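Local coordinates for protein endoglucanase, family GH5 (Zobellia galactanivorans, PDB 6GL2) that probably hydrolyses beta-glucans such as mixed-linked glucan, acting as a family 5 glycoside hydrolase in hemicellulose breakdown, at residues Trp25-Ala30 / Leu62-Thr67; Trp112-Tyr117 / Pro153-Thr158. All blocks are in the same frame, centred on the assembly; numbering follows the deposited sequence.

Interaction 1 (Trp25-Ala30 / Leu62-Thr67)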
loop_
_atom_site.group_PDB
_atom_site.type_symbol
_atom_site.label_atom_id
_atom_site.label_comp_id
_atom_site.label_asym_id
_atom_site.label_seq_id
_atom_site.Cartn_x
_atom_site.Cartn_y
_atom_site.Cartn_z
ATOM N N TRP A 25 -1.141 -7.902 5.322
ATOM C CA TRP A 25 -0.801 -7.177 6.549
ATOM C C TRP A 25 0.354 -6.220 6.248
ATOM O O TRP A 25 1.285 -6.590 5.560
ATOM C CB TRP A 25 -0.449 -8.181 7.656
ATOM C CG TRP A 25 -0.106 -7.612 8.982
ATOM C CD1 TRP A 25 -0.944 -7.441 10.091
ATOM C CD2 TRP A 25 1.225 -7.291 9.477
ATOM N NE1 TRP A 25 -0.245 -6.928 11.168
ATOM C CE2 TRP A 25 1.068 -6.856 10.850
ATOM C CE3 TRP A 25 2.483 -7.297 8.916
ATOM C CZ2 TRP A 25 2.153 -6.443 11.603
ATOM C CZ3 TRP A 25 3.565 -6.895 9.714
ATOM C CH2 TRP A 25 3.391 -6.491 11.044
ATOM N N ASN A 26 0.217 -4.972 6.721
ATOM C CA ASN A 26 1.253 -3.924 6.603
ATOM C C ASN A 26 2.240 -3.911 7.756
ATOM O O ASN A 26 1.809 -3.833 8.885
ATOM C CB ASN A 26 0.627 -2.510 6.593
ATOM C CG ASN A 26 0.077 -2.058 5.265
ATOM O OD1 ASN A 26 0.822 -1.606 4.410
ATOM N ND2 ASN A 26 -1.244 -2.234 5.036
ATOM N N LEU A 27 3.477 -3.900 7.424
ATOM C CA LEU A 27 4.559 -3.618 8.364
ATOM C C LEU A 27 4.687 -2.093 8.581
ATOM O O LEU A 27 5.623 -1.464 8.075
ATOM C CB LEU A 27 5.859 -4.273 7.932
ATOM C CG LEU A 27 7.037 -4.225 8.876
ATOM C CD1 LEU A 27 6.839 -5.153 10.072
ATOM C CD2 LEU A 27 8.380 -4.423 8.224
ATOM N N GLY A 28 3.673 -1.524 9.220
ATOM C CA GLY A 28 3.656 -0.090 9.349
ATOM C C GLY A 28 4.543 0.463 10.446
ATOM O O GLY A 28 4.824 -0.231 11.408
ATOM N N ASN A 29 4.868 1.730 10.324
ATOM C CA ASN A 29 5.770 2.399 11.185
ATOM C C ASN A 29 7.075 1.699 11.446
ATOM O O ASN A 29 7.585 1.589 12.557
ATOM C CB ASN A 29 5.072 2.763 12.506
ATOM C CG ASN A 29 4.094 3.958 12.390
ATOM O OD1 ASN A 29 3.802 4.448 11.338
ATOM N ND2 ASN A 29 3.552 4.390 13.559
ATOM N N ALA A 30 7.625 1.077 10.382
ATOM C CA ALA A 30 8.920 0.441 10.385
ATOM C C ALA A 30 9.801 1.167 9.370
ATOM O O ALA A 30 10.286 2.220 9.686
ATOM C CB ALA A 30 8.806 -1.073 10.179
ATOM N N LEU A 62 2.595 -9.518 2.518
ATOM C CA LEU A 62 3.204 -8.501 3.306
ATOM C C LEU A 62 3.321 -7.230 2.503
ATOM O O LEU A 62 3.935 -7.197 1.444
ATOM C CB LEU A 62 4.601 -8.891 3.767
ATOM C CG LEU A 62 5.325 -7.868 4.667
ATOM C CD1 LEU A 62 4.683 -7.775 6.011
ATOM C CD2 LEU A 62 6.826 -8.143 4.737
ATOM N N ARG A 63 2.747 -6.123 3.010
ATOM C CA ARG A 63 3.044 -4.826 2.424
ATOM C C ARG A 63 4.180 -4.189 3.312
ATOM O O ARG A 63 4.082 -4.196 4.539
ATOM C CB ARG A 63 1.825 -3.888 2.344
ATOM C CG ARG A 63 2.121 -2.518 1.727
ATOM C CD ARG A 63 0.862 -1.887 1.219
ATOM N NE ARG A 63 1.001 -0.528 0.672
ATOM C CZ ARG A 63 0.824 0.595 1.386
ATOM N NH1 ARG A 63 0.620 0.579 2.645
ATOM N NH2 ARG A 63 0.776 1.741 0.733
ATOM N N LEU A 64 5.241 -3.826 2.619
ATOM C CA LEU A 64 6.499 -3.348 3.187
ATOM C C LEU A 64 6.665 -1.905 2.747
ATOM O O LEU A 64 7.362 -1.569 1.772
ATOM C CB LEU A 64 7.650 -4.254 2.638
ATOM C CG LEU A 64 9.052 -3.889 3.068
ATOM C CD1 LEU A 64 9.107 -3.694 4.583
ATOM C CD2 LEU A 64 10.008 -5.007 2.554
ATOM N N PRO A 65 5.993 -1.000 3.500
ATOM C CA PRO A 65 6.121 0.414 3.093
ATOM C C PRO A 65 7.510 0.962 3.489
ATOM O O PRO A 65 8.069 0.615 4.502
ATOM C CB PRO A 65 5.011 1.030 3.953
ATOM C CG PRO A 65 4.863 0.162 5.140
ATOM C CD PRO A 65 5.124 -1.186 4.617
ATOM N N VAL A 66 8.056 1.729 2.549
ATOM C CA VAL A 66 9.420 2.217 2.802
ATOM C C VAL A 66 9.416 3.691 2.467
ATOM O O VAL A 66 8.990 4.154 1.402
ATOM C CB VAL A 66 10.443 1.533 1.843
ATOM C CG1 VAL A 66 11.853 2.065 2.077
ATOM C CG2 VAL A 66 10.438 0.004 2.033
ATOM N N THR A 67 9.984 4.466 3.371
ATOM C CA THR A 67 10.266 5.913 3.186
ATOM C C THR A 67 11.740 6.011 2.817
ATOM O O THR A 67 12.597 5.445 3.503
ATOM C CB THR A 67 9.893 6.733 4.423
ATOM O OG1 THR A 67 8.472 6.693 4.582
ATOM C CG2 THR A 67 10.406 8.206 4.296
HETATM O O HOH W 1 8.072 -1.072 6.751
#
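Leu62 wedges its CD1 methyl between two neighbours on segment 25-30: it meets the rim of the Trp25 indole in the ring plane, 3.7 Å from CE3, and lies 4.2 Å from Leu27 CB. Further along, Leu27 CD2 and Leu64 CD1 lie side by side. Leu27, Leu62 and Leu64 pack on helix 82-96. The opposite, inward face is polar. There Asn26 OD1 drops into the concave flank of Arg63, 3.1 Å from CG and nearly as close to CB and CD. With the chain extended from CG to NE, the turn at chi4 (-93°) brings Arg63 NH1 round to donate to Asn26 OD1 at 2.8 Å; the amide stands 88° to the guanidinium plane. Such alternation is the parallel (beta/alpha)8 barrel at work, here between strands 24-26 and 61-64, paired through Arg63 N to Trp25 O and Leu27 N to Arg63 O, each 3.0 Å. Arg63 also forms salt bridges to Glu148 of strand 145-148 and Glu275 of strand 271-276. Leu27 centres an inverse gamma turn, the Pro65 ring nestles with CG 3.4 Å from Leu27 O, and a water spans Leu27 O and Pro65 O.

Interaction 2 (Trp112-Tyr117 / Pro153-Thr158)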
loop_
_atom_site.group_PDB
_atom_site.type_symbol
_atom_site.label_atom_id
_atom_site.label_comp_id
_atom_site.label_asym_id
_atom_site.label_seq_id
_atom_site.Cartn_x
_atom_site.Cartn_y
_atom_site.Cartn_z
ATOM N N TRP A 112 9.407 15.508 -1.477
ATOM C CA TRP A 112 10.155 15.628 -2.772
ATOM C C TRP A 112 9.294 15.163 -3.902
ATOM O O TRP A 112 9.802 14.907 -5.010
ATOM C CB TRP A 112 11.545 14.962 -2.737
ATOM C CG TRP A 112 11.596 13.483 -2.379
ATOM C CD1 TRP A 112 11.598 12.898 -1.120
ATOM C CD2 TRP A 112 11.541 12.338 -3.279
ATOM N NE1 TRP A 112 11.632 11.537 -1.226
ATOM C CE2 TRP A 112 11.591 11.130 -2.458
ATOM C CE3 TRP A 112 11.478 12.195 -4.664
ATOM C CZ2 TRP A 112 11.576 9.856 -3.027
ATOM C CZ3 TRP A 112 11.456 10.920 -5.216
ATOM C CH2 TRP A 112 11.512 9.783 -4.428
ATOM N N ILE A 113 7.994 14.928 -3.584
ATOM C CA ILE A 113 7.041 14.469 -4.602
ATOM C C ILE A 113 5.769 15.343 -4.608
ATOM O O ILE A 113 4.621 14.888 -4.553
ATOM C CB ILE A 113 6.677 12.940 -4.491
ATOM C CG1 ILE A 113 7.919 12.099 -4.368
ATOM C CG2 ILE A 113 5.837 12.471 -5.700
ATOM C CD1 ILE A 113 7.696 10.648 -3.948
ATOM N N LEU A 114 5.945 16.647 -4.609
ATOM C CA LEU A 114 4.788 17.544 -4.504
ATOM C C LEU A 114 4.102 17.630 -5.833
ATOM O O LEU A 114 4.765 17.901 -6.833
ATOM C CB LEU A 114 5.279 18.952 -4.137
ATOM C CG LEU A 114 5.328 19.383 -2.652
ATOM C CD1 LEU A 114 6.038 20.705 -2.356
ATOM C CD2 LEU A 114 3.931 19.525 -2.103
ATOM N N PRO A 115 2.798 17.309 -5.915
ATOM C CA PRO A 115 2.045 17.258 -7.156
ATOM C C PRO A 115 1.537 18.669 -7.576
ATOM O O PRO A 115 0.324 18.948 -7.529
ATOM C CB PRO A 115 0.946 16.260 -6.861
ATOM C CG PRO A 115 0.666 16.491 -5.443
ATOM C CD PRO A 115 1.985 16.866 -4.777
ATOM N N THR A 116 2.477 19.507 -8.005
ATOM C CA THR A 116 2.152 20.831 -8.574
ATOM C C THR A 116 2.945 20.966 -9.848
ATOM O O THR A 116 4.006 20.365 -10.019
ATOM C CB THR A 116 2.561 21.984 -7.616
ATOM O OG1 THR A 116 3.970 22.038 -7.557
ATOM C CG2 THR A 116 1.972 21.778 -6.157
ATOM N N TYR A 117 2.403 21.769 -10.804
ATOM C CA TYR A 117 3.152 22.014 -12.095
ATOM C C TYR A 117 4.502 22.648 -11.805
ATOM O O TYR A 117 5.456 22.356 -12.518
ATOM C CB TYR A 117 2.334 22.801 -13.109
ATOM C CG TYR A 117 1.072 22.117 -13.546
ATOM C CD1 TYR A 117 1.068 20.758 -13.837
ATOM C CD2 TYR A 117 -0.119 22.798 -13.693
ATOM C CE1 TYR A 117 -0.080 20.122 -14.243
ATOM C CE2 TYR A 117 -1.294 22.127 -14.126
ATOM C CZ TYR A 117 -1.239 20.804 -14.391
ATOM O OH TYR A 117 -2.330 20.027 -14.811
ATOM N N PRO A 153 0.055 9.784 -2.947
ATOM C CA PRO A 153 0.661 11.022 -3.515
ATOM C C PRO A 153 -0.405 12.155 -3.562
ATOM O O PRO A 153 -1.485 11.961 -4.007
ATOM C CB PRO A 153 1.083 10.591 -4.896
ATOM C CG PRO A 153 0.128 9.486 -5.255
ATOM C CD PRO A 153 -0.044 8.724 -3.967
ATOM N N ARG A 154 -0.056 13.275 -2.987
ATOM C CA ARG A 154 -1.048 14.343 -2.708
ATOM C C ARG A 154 -0.328 15.581 -2.336
ATOM O O ARG A 154 0.850 15.574 -2.042
ATOM C CB ARG A 154 -2.019 13.931 -1.567
ATOM C CG ARG A 154 -1.296 13.873 -0.218
ATOM C CD ARG A 154 -2.150 13.110 0.776
ATOM N NE ARG A 154 -1.537 13.171 2.089
ATOM C CZ ARG A 154 -0.546 12.446 2.533
ATOM N NH1 ARG A 154 0.003 11.523 1.759
ATOM N NH2 ARG A 154 -0.121 12.618 3.779
ATOM N N HIS A 155 -1.081 16.705 -2.263
ATOM C CA HIS A 155 -0.517 17.956 -1.800
ATOM C C HIS A 155 -0.906 18.217 -0.353
ATOM O O HIS A 155 -2.048 18.581 -0.075
ATOM C CB HIS A 155 -0.973 19.101 -2.738
ATOM C CG HIS A 155 -0.195 20.356 -2.504
ATOM N ND1 HIS A 155 -0.236 21.392 -3.395
ATOM C CD2 HIS A 155 0.730 20.676 -1.596
ATOM C CE1 HIS A 155 0.591 22.349 -2.952
ATOM N NE2 HIS A 155 1.192 21.912 -1.867
ATOM N N LYS A 156 -0.023 17.907 0.558
ATOM C CA LYS A 156 -0.368 17.965 1.941
ATOM C C LYS A 156 -0.635 19.408 2.400
ATOM O O LYS A 156 0.053 20.329 1.914
ATOM C CB LYS A 156 0.809 17.481 2.752
ATOM C CG LYS A 156 1.043 15.982 2.670
ATOM C CD LYS A 156 2.303 15.580 3.434
ATOM C CE LYS A 156 2.103 15.855 4.899
ATOM N NZ LYS A 156 3.253 15.273 5.692
ATOM N N GLY A 157 -1.668 19.552 3.198
ATOM C CA GLY A 157 -1.957 20.864 3.813
ATOM C C GLY A 157 -2.901 21.687 2.980
ATOM O O GLY A 157 -3.135 22.850 3.340
ATOM N N THR A 158 -3.537 21.142 1.968
ATOM C CA THR A 158 -4.430 21.831 1.085
ATOM C C THR A 158 -5.889 21.407 1.351
ATOM O O THR A 158 -6.125 20.271 1.839
ATOM C CB THR A 158 -4.055 21.589 -0.419
ATOM O OG1 THR A 158 -4.207 20.177 -0.725
ATOM C CG2 THR A 158 -2.674 22.090 -0.780
HETATM O O HOH W 2 3.063 13.172 -2.940
HETATM O O HOH W 3 -1.496 20.328 -5.968
#
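Two methyls of the facing loop meet the His155 imidazole obliquely from the same side of its plane, and van der Waals contact accounts for all the direct touching between the segments. Leu114 CD2 lies near the CD2-NE2 bond, 3.4 Å from His155 CD2, and Thr116 CG2 near the ND1-CE1 bond, 3.5 Å from His155 CE1. The Thr116 methyl is in place because CG2 sits beside the backbone N, with OG1 turned between N and the carbonyl carbon (chi1 69°), where it caps Lys119 N as N-cap of helix 117-137. Thr158 CG2, from within the same loop as His155, rests over the opposite face. Pro115 packs against the Arg154-His155 peptide, its CD 3.2 Å from Arg154 O and its CG 3.6 Å from His155 N.

This is a meeting of two loops at the carboxyl end of the barrel, one following strand 101-105 and the other strand 145-148, where segment 153-158 opens with the proline of the Asn-Glu-Pro signature of family 5. An alanine at Pro115 would probably leave a gap against the Arg154-His155 peptide and free the bend that the proline now stiffens as centre of an inverse gamma turn.

Between the two segments themselves, polar linkage goes through water. One water donates to Ile113 O at 2.8 Å and accepts from Arg154 N at 3.1 Å; another donates to Pro115 O at 2.8 Å and also lies 3.1 Å from His155 ND1, to which it is hydrogen-bonded.

The type II turn from His155 to Thr158 is fastened by Thr158 OG1 donating to His155 O. Beyond the two segments, a salt bridge from Arg154 to Glu110 joins the two loops directly; a second goes to Glu161, and Arg154 NH1 also bonds Glu152 O.

From the N terminus, the chain enters the barrel on strand 24-26, leaves through a long loop and helix 48-57, and returns on strand 61-64; interaction 1 thereby closes the first beta-alpha-beta unit. It then runs through helix 82-96 and strand 101-105 into the loop at 112-117, crosses back by helix 117-137 and strand 145-148, and reaches 153-158, where interaction 2 closes. The two loops follow one another in series, neither nested nor crossed. Interaction 1 ties neighbouring strands within the barrel wall, whereas interaction 2 joins the loops that extend beyond strands 101-105 and 145-148. Their centres lie about 22 Å apart and their nearest atoms about 7 Å, so the two do not touch.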